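Local coordinates for protein aminoglycoside N(6')acetyltransferase (Legionella pneumophila subsp. pneumophila, PDB 3F5B) that probably transfers an acyl group, most likely acetyl from acetyl-CoA, to an amino group of an aminoglycoside-type substrate, at residues E12-M20 with L111-S122; H25-H33 with I68-Y78. All blocks are in the same frame, centred on the assembly; numbering follows the deposited sequence. Where two conformers were deposited one is given.

Interaction 1 (E12-M20 with L111-S122); sequences EFRFCFKQM and LSVQMIHEFILS. With PO4 (phosphate ion), chain B; ACT (acetate ion), chain C.
Glu118 reaches from the helix to the backbone of Phe13, Arg14 and Phe15, and each of its atoms has work to do. CB lies between two rings, 3.9 Å from Phe17 CE2 and equally near Phe13 CD2. CG, set anti to the carbonyl carbon (chi1 -70°), sits over one face of the Phe13 ring in a CH-pi contact, and from there the extended chain slides past that ring with the carboxylate plane almost parallel to it. At the tip the two oxygens take successive amides: OE1 accepts from Phe15 N at 2.9 Å through its syn lone pair, and OE2 from Arg14 N at 2.8 Å, on the syn side but tilted out of the carboxylate plane. Gln114 NE2 comes to OE2 from the opposite face, nearly straight (178°), so three N-H groups fix the rotation of this buried acid.

Glu118 thus holds the segment leading into the edge strand 15-19 of the GNAT fold, which then lies across helix 109-123. Further along, Phe119 turns its ring edge to the face of Phe17, planes at 62°, while Phe17 CE1 meets CG of Met115, a selenomethionine. Phe15 CZ touches Leu111 CG at 3.9 Å. Exposed Arg14 is salt-bridged through NE to Asp71, and NH1 donates to a phosphate probably from the crystallisation liquor; a water links NH1 to Gln114 OE1.

Interaction 2 (H25-H33 with I68-Y78); sequences HELVLGWIH and IAYDNEIPFAY
Val28 stands at about a right angle to Tyr78 and sets one methyl squarely on its ring: CG1 lies 3.6 Å from the ring centroid and only 6° off the normal, a CH-pi contact with all six ring carbons at similar range. The methyl gets there because CG1 is anti to the backbone N (chi1 169°), while CG2, on the other branch, faces Ile68 CD1 more loosely. Ile32, one turn on, comes obliquely to the same ring, its CG2 3.9 Å from Tyr78 CD2. Beyond the ring, the hydroxyl of Tyr78 is hydrogen-bonded to His66 ND1 in the neighbouring strand.

Trp31 is turned quite differently. Its six-membered ring points at the strand backbone, with CZ3 3.4 Å from Ala77 O, CH2 3.5 Å from Phe76 N and CZ2 3.5 Å from Pro75 O, which lies at the ring edge near its plane; Tyr78 CB is at the edge too, beside CE3. The indole thus follows the main chain of residues 75-77 without a hydrogen bond to it. This places helix 25-31, which follows the first strand of the GNAT fold, against the beta hairpin of strands 65-71 and 74-84, joined by a type II' turn from Asp71 to Ile74. The helix axis runs at 67° to strand 74-78.

Leu27 touches both the indole and the hairpin. Its CG lies over one face of the Trp31 ring, offset toward the rim, and CD2 touches Pro75 CG at 3.6 Å and Ile68 CD1 at 3.8 Å. Leu27 crosses the isoleucine at about a right angle but the proline obliquely. Within the hairpin, Pro75 CB lies over a face of the Tyr70 ring, offset toward the rim.

From the N terminus, the chain first forms the edge strand 15-19, whose partner helix 109-123 comes only some 90 residues later; interaction 1 closes that long loop. Helix 25-31 follows directly, and interaction 2 joins it to residues 68-78, so the shorter loop lies wholly within the longer one. The two contacts meet in the sheet, where strand 15-19 pairs antiparallel with strand 65-71: Cys16 O is 2.7 Å from Tyr70 N and Lys18 O 2.9 Å from Ile68 N, both probable hydrogen bonds. Together they tie helices 25-31 and 109-123 to the N-terminal strands of one mixed sheet.

Interaction 1 (E12-M20 with L111-S122)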
loop_
_atom_site.group_PDB
_atom_site.type_symbol
_atom_site.label_atom_id
_atom_site.label_comp_id
_atom_site.label_asym_id
_atom_site.label_seq_id
_atom_site.Cartn_x
_atom_site.Cartn_y
_atom_site.Cartn_z
ATOM N N GLU A 12 -16.449 -0.270 -14.488
ATOM C CA GLU A 12 -16.046 -0.997 -13.295
ATOM C C GLU A 12 -14.517 -1.035 -13.162
ATOM O O GLU A 12 -13.820 -0.260 -13.823
ATOM C CB GLU A 12 -16.639 -2.402 -13.304
ATOM C CG GLU A 12 -16.485 -3.146 -14.608
ATOM C CD GLU A 12 -17.025 -4.581 -14.527
ATOM O OE1 GLU A 12 -16.362 -5.488 -15.085
ATOM O OE2 GLU A 12 -18.098 -4.804 -13.908
ATOM N N PHE A 13 -13.998 -1.938 -12.334
ATOM C CA PHE A 13 -12.582 -1.915 -11.981
ATOM C C PHE A 13 -11.669 -2.502 -13.054
ATOM O O PHE A 13 -11.964 -3.539 -13.618
ATOM C CB PHE A 13 -12.336 -2.659 -10.668
ATOM C CG PHE A 13 -12.909 -1.980 -9.446
ATOM C CD1 PHE A 13 -13.726 -0.847 -9.551
ATOM C CD2 PHE A 13 -12.662 -2.506 -8.194
ATOM C CE1 PHE A 13 -14.277 -0.264 -8.416
ATOM C CE2 PHE A 13 -13.195 -1.932 -7.059
ATOM C CZ PHE A 13 -14.006 -0.821 -7.155
ATOM N N ARG A 14 -10.534 -1.853 -13.284
ATOM C CA ARG A 14 -9.541 -2.316 -14.242
ATOM C C ARG A 14 -8.617 -3.415 -13.662
ATOM O O ARG A 14 -8.227 -4.337 -14.363
ATOM C CB ARG A 14 -8.682 -1.122 -14.702
ATOM C CG ARG A 14 -7.667 -1.483 -15.800
ATOM C CD ARG A 14 -6.634 -0.347 -15.970
ATOM N NE ARG A 14 -5.541 -0.743 -16.858
ATOM C CZ ARG A 14 -4.827 0.122 -17.585
ATOM N NH1 ARG A 14 -5.123 1.424 -17.540
ATOM N NH2 ARG A 14 -3.861 -0.323 -18.388
ATOM N N PHE A 15 -8.251 -3.280 -12.398
ATOM C CA PHE A 15 -7.232 -4.108 -11.783
ATOM C C PHE A 15 -7.774 -5.228 -10.889
ATOM O O PHE A 15 -8.910 -5.155 -10.388
ATOM C CB PHE A 15 -6.292 -3.240 -10.936
ATOM C CG PHE A 15 -5.704 -2.078 -11.687
ATOM C CD1 PHE A 15 -4.963 -2.293 -12.848
ATOM C CD2 PHE A 15 -5.873 -0.782 -11.219
ATOM C CE1 PHE A 15 -4.388 -1.213 -13.521
ATOM C CE2 PHE A 15 -5.329 0.305 -11.904
ATOM C CZ PHE A 15 -4.597 0.085 -13.051
ATOM N N CYS A 16 -6.925 -6.239 -10.698
ATOM C CA CYS A 16 -7.227 -7.424 -9.910
ATOM C C CYS A 16 -6.167 -7.510 -8.825
ATOM O O CYS A 16 -5.002 -7.186 -9.077
ATOM C CB CYS A 16 -7.128 -8.656 -10.810
ATOM S SG CYS A 16 -7.495 -10.194 -9.963
ATOM N N PHE A 17 -6.555 -7.922 -7.627
ATOM C CA PHE A 17 -5.607 -8.007 -6.502
ATOM C C PHE A 17 -5.729 -9.384 -5.839
ATOM O O PHE A 17 -6.848 -9.902 -5.656
ATOM C CB PHE A 17 -5.879 -6.890 -5.459
ATOM C CG PHE A 17 -5.922 -5.504 -6.057
ATOM C CD1 PHE A 17 -4.764 -4.756 -6.174
ATOM C CD2 PHE A 17 -7.146 -4.955 -6.508
ATOM C CE1 PHE A 17 -4.804 -3.425 -6.744
ATOM C CE2 PHE A 17 -7.204 -3.657 -7.099
ATOM C CZ PHE A 17 -6.032 -2.898 -7.238
ATOM N N LYS A 18 -4.593 -9.969 -5.489
ATOM C CA LYS A 18 -4.587 -11.251 -4.787
ATOM C C LYS A 18 -3.470 -11.309 -3.790
ATOM O O LYS A 18 -2.444 -10.692 -3.974
ATOM C CB LYS A 18 -4.496 -12.488 -5.721
ATOM C CG LYS A 18 -4.180 -12.284 -7.195
ATOM C CD LYS A 18 -5.472 -12.062 -8.035
ATOM C CE LYS A 18 -6.107 -13.364 -8.704
ATOM N NZ LYS A 18 -7.374 -13.934 -8.017
ATOM N N GLN A 19 -3.669 -12.107 -2.748
ATOM C CA GLN A 19 -2.600 -12.406 -1.841
ATOM C C GLN A 19 -1.532 -13.152 -2.614
ATOM O O GLN A 19 -1.815 -13.938 -3.517
ATOM C CB GLN A 19 -3.100 -13.188 -0.635
ATOM C CG GLN A 19 -3.924 -12.278 0.267
ATOM C CD GLN A 19 -4.681 -12.983 1.372
ATOM O OE1 GLN A 19 -4.442 -14.150 1.670
ATOM N NE2 GLN A 19 -5.649 -12.257 1.981
HETATM N N MSE A 20 -0.284 -12.885 -2.275
HETATM C CA MSE A 20 0.866 -13.530 -2.892
HETATM C C MSE A 20 0.865 -15.034 -2.684
HETATM O O MSE A 20 0.451 -15.508 -1.618
HETATM C CB MSE A 20 2.131 -12.964 -2.254
HETATM C CG MSE A 20 2.396 -11.524 -2.608
HETATM SE SE MSE A 20 3.251 -11.474 -4.340
HETATM C CE MSE A 20 4.913 -12.422 -3.891
ATOM N N LEU A 111 -3.052 6.665 -12.798
ATOM C CA LEU A 111 -3.106 5.210 -12.658
ATOM C C LEU A 111 -2.891 4.732 -11.204
ATOM O O LEU A 111 -3.551 3.785 -10.752
ATOM C CB LEU A 111 -2.056 4.558 -13.552
ATOM C CG LEU A 111 -2.172 3.034 -13.689
ATOM C CD1 LEU A 111 -1.640 2.547 -15.049
ATOM C CD2 LEU A 111 -1.430 2.327 -12.534
ATOM N N SER A 112 -1.935 5.344 -10.505
ATOM C CA SER A 112 -1.653 4.961 -9.112
ATOM C C SER A 112 -2.859 5.253 -8.216
ATOM O O SER A 112 -3.195 4.450 -7.361
ATOM C CB SER A 112 -0.431 5.698 -8.579
ATOM O OG SER A 112 0.717 5.312 -9.320
ATOM N N VAL A 113 -3.521 6.392 -8.442
ATOM C CA VAL A 113 -4.689 6.762 -7.674
ATOM C C VAL A 113 -5.795 5.738 -7.945
ATOM O O VAL A 113 -6.471 5.259 -7.026
ATOM C CB VAL A 113 -5.151 8.222 -7.982
ATOM C CG1 VAL A 113 -6.512 8.504 -7.336
ATOM C CG2 VAL A 113 -4.104 9.229 -7.463
ATOM N N GLN A 114 -5.969 5.379 -9.207
ATOM C CA GLN A 114 -7.006 4.433 -9.536
ATOM C C GLN A 114 -6.690 3.099 -8.857
ATOM O O GLN A 114 -7.566 2.450 -8.325
ATOM C CB GLN A 114 -7.116 4.243 -11.047
ATOM C CG GLN A 114 -8.249 3.272 -11.449
ATOM C CD GLN A 114 -8.382 3.115 -12.951
ATOM O OE1 GLN A 114 -7.873 3.941 -13.710
ATOM N NE2 GLN A 114 -9.075 2.055 -13.393
HETATM N N MSE A 115 -5.443 2.679 -8.908
HETATM C CA MSE A 115 -5.086 1.390 -8.279
HETATM C C MSE A 115 -5.335 1.414 -6.773
HETATM O O MSE A 115 -5.872 0.435 -6.201
HETATM C CB MSE A 115 -3.639 1.002 -8.567
HETATM C CG MSE A 115 -3.315 -0.466 -8.179
HETATM SE SE MSE A 115 -1.482 -0.597 -7.521
HETATM C CE MSE A 115 -1.717 0.503 -5.973
ATOM N N ILE A 116 -4.923 2.515 -6.133
ATOM C CA ILE A 116 -5.162 2.676 -4.705
ATOM C C ILE A 116 -6.659 2.547 -4.410
ATOM O O ILE A 116 -7.060 1.754 -3.541
ATOM C CB ILE A 116 -4.612 4.046 -4.173
ATOM C CG1 ILE A 116 -3.071 4.050 -4.166
ATOM C CG2 ILE A 116 -5.235 4.376 -2.799
ATOM C CD1 ILE A 116 -2.436 5.426 -4.017
ATOM N N HIS A 117 -7.483 3.302 -5.137
ATOM C CA HIS A 117 -8.927 3.269 -4.902
ATOM C C HIS A 117 -9.533 1.896 -5.156
ATOM O O HIS A 117 -10.338 1.399 -4.347
ATOM C CB HIS A 117 -9.674 4.313 -5.710
ATOM C CG HIS A 117 -9.396 5.720 -5.270
ATOM N ND1 HIS A 117 -9.833 6.810 -5.983
ATOM C CD2 HIS A 117 -8.697 6.208 -4.217
ATOM C CE1 HIS A 117 -9.432 7.916 -5.379
ATOM N NE2 HIS A 117 -8.752 7.579 -4.297
ATOM N N GLU A 118 -9.134 1.268 -6.251
ATOM C CA GLU A 118 -9.665 -0.079 -6.529
ATOM C C GLU A 118 -9.215 -1.117 -5.500
ATOM O O GLU A 118 -9.962 -2.030 -5.153
ATOM C CB GLU A 118 -9.276 -0.515 -7.939
ATOM C CG GLU A 118 -10.007 0.283 -9.045
ATOM C CD GLU A 118 -9.709 -0.282 -10.433
ATOM O OE1 GLU A 118 -8.951 -1.264 -10.486
ATOM O OE2 GLU A 118 -10.214 0.246 -11.463
ATOM N N PHE A 119 -7.989 -1.005 -5.014
ATOM C CA PHE A 119 -7.521 -1.940 -3.979
ATOM C C PHE A 119 -8.336 -1.811 -2.688
ATOM O O PHE A 119 -8.824 -2.820 -2.131
ATOM C CB PHE A 119 -6.047 -1.727 -3.719
ATOM C CG PHE A 119 -5.472 -2.605 -2.630
ATOM C CD1 PHE A 119 -5.370 -3.994 -2.794
ATOM C CD2 PHE A 119 -5.017 -2.035 -1.448
ATOM C CE1 PHE A 119 -4.824 -4.804 -1.776
ATOM C CE2 PHE A 119 -4.463 -2.844 -0.418
ATOM C CZ PHE A 119 -4.367 -4.219 -0.589
ATOM N N ILE A 120 -8.497 -0.571 -2.224
ATOM C CA ILE A 120 -9.266 -0.323 -1.002
ATOM C C ILE A 120 -10.705 -0.798 -1.137
ATOM O O ILE A 120 -11.209 -1.471 -0.234
ATOM C CB ILE A 120 -9.250 1.173 -0.585
ATOM C CG1 ILE A 120 -7.827 1.553 -0.200
ATOM C CG2 ILE A 120 -10.225 1.413 0.618
ATOM C CD1 ILE A 120 -7.551 3.066 -0.212
ATOM N N LEU A 121 -11.369 -0.450 -2.248
ATOM C CA LEU A 121 -12.725 -0.892 -2.467
ATOM C C LEU A 121 -12.901 -2.391 -2.706
ATOM O O LEU A 121 -13.943 -2.949 -2.343
ATOM C CB LEU A 121 -13.430 -0.077 -3.580
ATOM C CG LEU A 121 -13.444 1.439 -3.347
ATOM C CD1 LEU A 121 -13.940 2.166 -4.564
ATOM C CD2 LEU A 121 -14.293 1.814 -2.098
ATOM N N SER A 122 -11.914 -3.029 -3.323
ATOM C CA SER A 122 -11.967 -4.472 -3.607
ATOM C C SER A 122 -11.643 -5.348 -2.385
ATOM O O SER A 122 -12.172 -6.452 -2.266
ATOM C CB SER A 122 -10.944 -4.850 -4.712
ATOM O OG SER A 122 -11.296 -4.226 -5.947
HETATM P P PO4 B . -3.661 2.980 -20.737
HETATM O O1 PO4 B . -2.561 2.232 -21.501
HETATM O O2 PO4 B . -4.949 2.215 -20.953
HETATM O O3 PO4 B . -3.297 2.956 -19.262
HETATM O O4 PO4 B . -3.852 4.413 -21.164
HETATM C C ACT C . -0.415 0.754 -19.548
HETATM O O ACT C . -1.442 0.172 -20.005
HETATM O OXT ACT C . 0.674 0.403 -20.088
HETATM C CH3 ACT C . -0.483 1.841 -18.489
HETATM O O HOH W 1 -6.951 3.247 -16.394
#

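Interaction 2 (H25-H33 with I68-Y78)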
loop_
_atom_site.group_PDB
_atom_site.type_symbol
_atom_site.label_atom_id
_atom_site.label_comp_id
_atom_site.label_asym_id
_atom_site.label_seq_id
_atom_site.Cartn_x
_atom_site.Cartn_y
_atom_site.Cartn_z
ATOM N N HIS A 25 7.058 -15.264 -5.822
ATOM C CA HIS A 25 8.089 -14.843 -4.887
ATOM C C HIS A 25 9.303 -14.172 -5.576
ATOM O O HIS A 25 9.681 -13.034 -5.235
ATOM C CB HIS A 25 8.574 -16.038 -4.048
ATOM C CG HIS A 25 9.256 -15.642 -2.768
ATOM N ND1 HIS A 25 9.669 -16.563 -1.829
ATOM C CD2 HIS A 25 9.597 -14.424 -2.274
ATOM C CE1 HIS A 25 10.230 -15.934 -0.811
ATOM N NE2 HIS A 25 10.198 -14.634 -1.056
ATOM N N GLU A 26 9.902 -14.878 -6.540
ATOM C CA GLU A 26 11.073 -14.362 -7.220
ATOM C C GLU A 26 10.763 -13.096 -8.015
ATOM O O GLU A 26 11.569 -12.165 -8.014
ATOM C CB GLU A 26 11.754 -15.454 -8.060
ATOM C CG GLU A 26 12.172 -16.634 -7.165
ATOM C CD GLU A 26 13.195 -17.539 -7.771
ATOM O OE1 GLU A 26 13.278 -17.643 -9.034
ATOM O OE2 GLU A 26 13.917 -18.161 -6.970
ATOM N N LEU A 27 9.581 -13.041 -8.640
ATOM C CA LEU A 27 9.121 -11.809 -9.318
ATOM C C LEU A 27 9.190 -10.577 -8.419
ATOM O O LEU A 27 9.751 -9.525 -8.803
ATOM C CB LEU A 27 7.699 -11.976 -9.885
ATOM C CG LEU A 27 6.991 -10.720 -10.435
ATOM C CD1 LEU A 27 7.655 -10.202 -11.683
ATOM C CD2 LEU A 27 5.505 -10.974 -10.698
ATOM N N VAL A 28 8.595 -10.696 -7.228
ATOM C CA VAL A 28 8.535 -9.581 -6.297
ATOM C C VAL A 28 9.926 -9.304 -5.717
ATOM O O VAL A 28 10.325 -8.143 -5.561
ATOM C CB VAL A 28 7.493 -9.829 -5.183
ATOM C CG1 VAL A 28 7.609 -8.796 -4.065
ATOM C CG2 VAL A 28 6.071 -9.822 -5.798
ATOM N N LEU A 29 10.683 -10.357 -5.412
ATOM C CA LEU A 29 12.071 -10.143 -4.977
ATOM C C LEU A 29 12.914 -9.299 -5.979
ATOM O O LEU A 29 13.670 -8.389 -5.578
ATOM C CB LEU A 29 12.749 -11.474 -4.621
ATOM C CG LEU A 29 12.397 -12.049 -3.233
ATOM C CD1 LEU A 29 12.973 -13.458 -3.129
ATOM C CD2 LEU A 29 12.921 -11.180 -2.082
ATOM N N GLY A 30 12.765 -9.575 -7.270
ATOM C CA GLY A 30 13.462 -8.794 -8.288
ATOM C C GLY A 30 12.964 -7.356 -8.231
ATOM O O GLY A 30 13.765 -6.408 -8.212
ATOM N N TRP A 31 11.644 -7.212 -8.176
ATOM C CA TRP A 31 10.987 -5.909 -8.149
ATOM C C TRP A 31 11.577 -4.981 -7.085
ATOM O O TRP A 31 11.877 -3.832 -7.355
ATOM C CB TRP A 31 9.500 -6.069 -7.854
ATOM C CG TRP A 31 8.632 -6.356 -9.054
ATOM C CD1 TRP A 31 9.009 -6.374 -10.381
ATOM C CD2 TRP A 31 7.236 -6.621 -9.031
ATOM N NE1 TRP A 31 7.924 -6.642 -11.171
ATOM C CE2 TRP A 31 6.817 -6.775 -10.368
ATOM C CE3 TRP A 31 6.283 -6.705 -8.005
ATOM C CZ2 TRP A 31 5.479 -7.073 -10.710
ATOM C CZ3 TRP A 31 4.963 -6.984 -8.338
ATOM C CH2 TRP A 31 4.572 -7.170 -9.690
ATOM N N ILE A 32 11.773 -5.499 -5.883
ATOM C CA ILE A 32 12.144 -4.628 -4.777
ATOM C C ILE A 32 13.645 -4.456 -4.655
ATOM O O ILE A 32 14.135 -3.896 -3.661
ATOM C CB ILE A 32 11.534 -5.112 -3.446
ATOM C CG1 ILE A 32 12.124 -6.487 -3.037
ATOM C CG2 ILE A 32 9.997 -5.155 -3.573
ATOM C CD1 ILE A 32 11.567 -7.061 -1.754
ATOM N N HIS A 33 14.369 -4.946 -5.658
ATOM C CA HIS A 33 15.780 -4.623 -5.827
ATOM C C HIS A 33 16.061 -3.706 -7.033
ATOM O O HIS A 33 17.223 -3.499 -7.424
ATOM C CB HIS A 33 16.610 -5.915 -5.859
ATOM C CG HIS A 33 16.663 -6.613 -4.533
ATOM N ND1 HIS A 33 15.717 -7.536 -4.130
ATOM C CD2 HIS A 33 17.535 -6.494 -3.500
ATOM C CE1 HIS A 33 16.009 -7.957 -2.913
ATOM N NE2 HIS A 33 17.110 -7.347 -2.509
ATOM N N ILE A 68 -0.365 -8.715 -4.569
ATOM C CA ILE A 68 0.115 -8.393 -5.917
ATOM C C ILE A 68 -1.085 -7.827 -6.708
ATOM O O ILE A 68 -2.204 -8.340 -6.591
ATOM C CB ILE A 68 0.824 -9.635 -6.592
ATOM C CG1 ILE A 68 1.423 -9.310 -7.983
ATOM C CG2 ILE A 68 -0.077 -10.883 -6.672
ATOM C CD1 ILE A 68 2.516 -10.363 -8.373
ATOM N N ALA A 69 -0.846 -6.774 -7.485
ATOM C CA ALA A 69 -1.885 -6.162 -8.343
ATOM C C ALA A 69 -1.639 -6.578 -9.771
ATOM O O ALA A 69 -0.476 -6.558 -10.226
ATOM C CB ALA A 69 -1.813 -4.644 -8.241
ATOM N N TYR A 70 -2.721 -6.902 -10.490
ATOM C CA TYR A 70 -2.664 -7.339 -11.877
ATOM C C TYR A 70 -3.451 -6.384 -12.775
ATOM O O TYR A 70 -4.488 -5.871 -12.365
ATOM C CB TYR A 70 -3.293 -8.734 -12.026
ATOM C CG TYR A 70 -2.340 -9.837 -11.664
ATOM C CD1 TYR A 70 -2.095 -10.167 -10.324
ATOM C CD2 TYR A 70 -1.654 -10.523 -12.654
ATOM C CE1 TYR A 70 -1.188 -11.186 -9.986
ATOM C CE2 TYR A 70 -0.752 -11.532 -12.337
ATOM C CZ TYR A 70 -0.529 -11.853 -11.003
ATOM O OH TYR A 70 0.369 -12.859 -10.724
ATOM N N ASP A 71 -2.944 -6.172 -13.991
ATOM C CA ASP A 71 -3.694 -5.506 -15.045
ATOM C C ASP A 71 -3.905 -6.623 -16.080
ATOM O O ASP A 71 -2.989 -6.956 -16.828
ATOM C CB ASP A 71 -2.861 -4.360 -15.609
ATOM C CG ASP A 71 -3.547 -3.639 -16.754
ATOM O OD1 ASP A 71 -4.806 -3.599 -16.790
ATOM O OD2 ASP A 71 -2.812 -3.107 -17.603
ATOM N N ASN A 72 -5.092 -7.234 -16.059
ATOM C CA ASN A 72 -5.348 -8.492 -16.776
ATOM C C ASN A 72 -4.302 -9.536 -16.388
ATOM O O ASN A 72 -4.130 -9.834 -15.194
ATOM C CB ASN A 72 -5.389 -8.251 -18.290
ATOM C CG ASN A 72 -6.586 -7.430 -18.705
ATOM O OD1 ASN A 72 -7.636 -7.459 -18.034
ATOM N ND2 ASN A 72 -6.453 -6.690 -19.819
ATOM N N GLU A 73 -3.547 -10.029 -17.365
ATOM C CA GLU A 73 -2.483 -10.988 -17.091
ATOM C C GLU A 73 -1.176 -10.375 -16.558
ATOM O O GLU A 73 -0.275 -11.103 -16.224
ATOM C CB GLU A 73 -2.185 -11.879 -18.324
ATOM C CG GLU A 73 -2.859 -11.448 -19.661
ATOM C CD GLU A 73 -2.288 -10.161 -20.293
ATOM O OE1 GLU A 73 -2.904 -9.092 -20.080
ATOM O OE2 GLU A 73 -1.250 -10.220 -21.025
ATOM N N ILE A 74 -1.088 -9.054 -16.473
ATOM C CA ILE A 74 0.175 -8.401 -16.171
ATOM C C ILE A 74 0.298 -7.980 -14.684
ATOM O O ILE A 74 -0.361 -7.048 -14.259
ATOM C CB ILE A 74 0.376 -7.173 -17.132
ATOM C CG1 ILE A 74 0.394 -7.623 -18.614
ATOM C CG2 ILE A 74 1.581 -6.309 -16.764
ATOM C CD1 ILE A 74 1.501 -8.606 -18.978
ATOM N N PRO A 75 1.165 -8.659 -13.902
ATOM C CA PRO A 75 1.433 -8.176 -12.537
ATOM C C PRO A 75 2.305 -6.916 -12.574
ATOM O O PRO A 75 3.203 -6.817 -13.408
ATOM C CB PRO A 75 2.169 -9.363 -11.890
ATOM C CG PRO A 75 2.969 -9.994 -13.102
ATOM C CD PRO A 75 2.031 -9.794 -14.300
ATOM N N PHE A 76 2.040 -5.940 -11.714
ATOM C CA PHE A 76 2.725 -4.653 -11.846
ATOM C C PHE A 76 2.991 -3.937 -10.523
ATOM O O PHE A 76 3.747 -2.965 -10.511
ATOM C CB PHE A 76 1.978 -3.713 -12.827
ATOM C CG PHE A 76 0.692 -3.129 -12.261
ATOM C CD1 PHE A 76 0.704 -1.931 -11.575
ATOM C CD2 PHE A 76 -0.521 -3.797 -12.410
ATOM C CE1 PHE A 76 -0.480 -1.375 -11.020
ATOM C CE2 PHE A 76 -1.716 -3.267 -11.874
ATOM C CZ PHE A 76 -1.693 -2.067 -11.161
ATOM N N ALA A 77 2.355 -4.376 -9.421
ATOM C CA ALA A 77 2.575 -3.720 -8.132
ATOM C C ALA A 77 2.573 -4.711 -6.992
ATOM O O ALA A 77 2.003 -5.806 -7.100
ATOM C CB ALA A 77 1.483 -2.620 -7.872
ATOM N N TYR A 78 3.159 -4.285 -5.881
ATOM C CA TYR A 78 3.278 -5.096 -4.678
ATOM C C TYR A 78 2.788 -4.223 -3.516
ATOM O O TYR A 78 3.190 -3.063 -3.388
ATOM C CB TYR A 78 4.732 -5.505 -4.500
ATOM C CG TYR A 78 5.164 -6.105 -3.159
ATOM C CD1 TYR A 78 4.493 -7.189 -2.597
ATOM C CD2 TYR A 78 6.312 -5.623 -2.498
ATOM C CE1 TYR A 78 4.920 -7.756 -1.355
ATOM C CE2 TYR A 78 6.760 -6.198 -1.273
ATOM C CZ TYR A 78 6.052 -7.253 -0.717
ATOM O OH TYR A 78 6.469 -7.808 0.477
#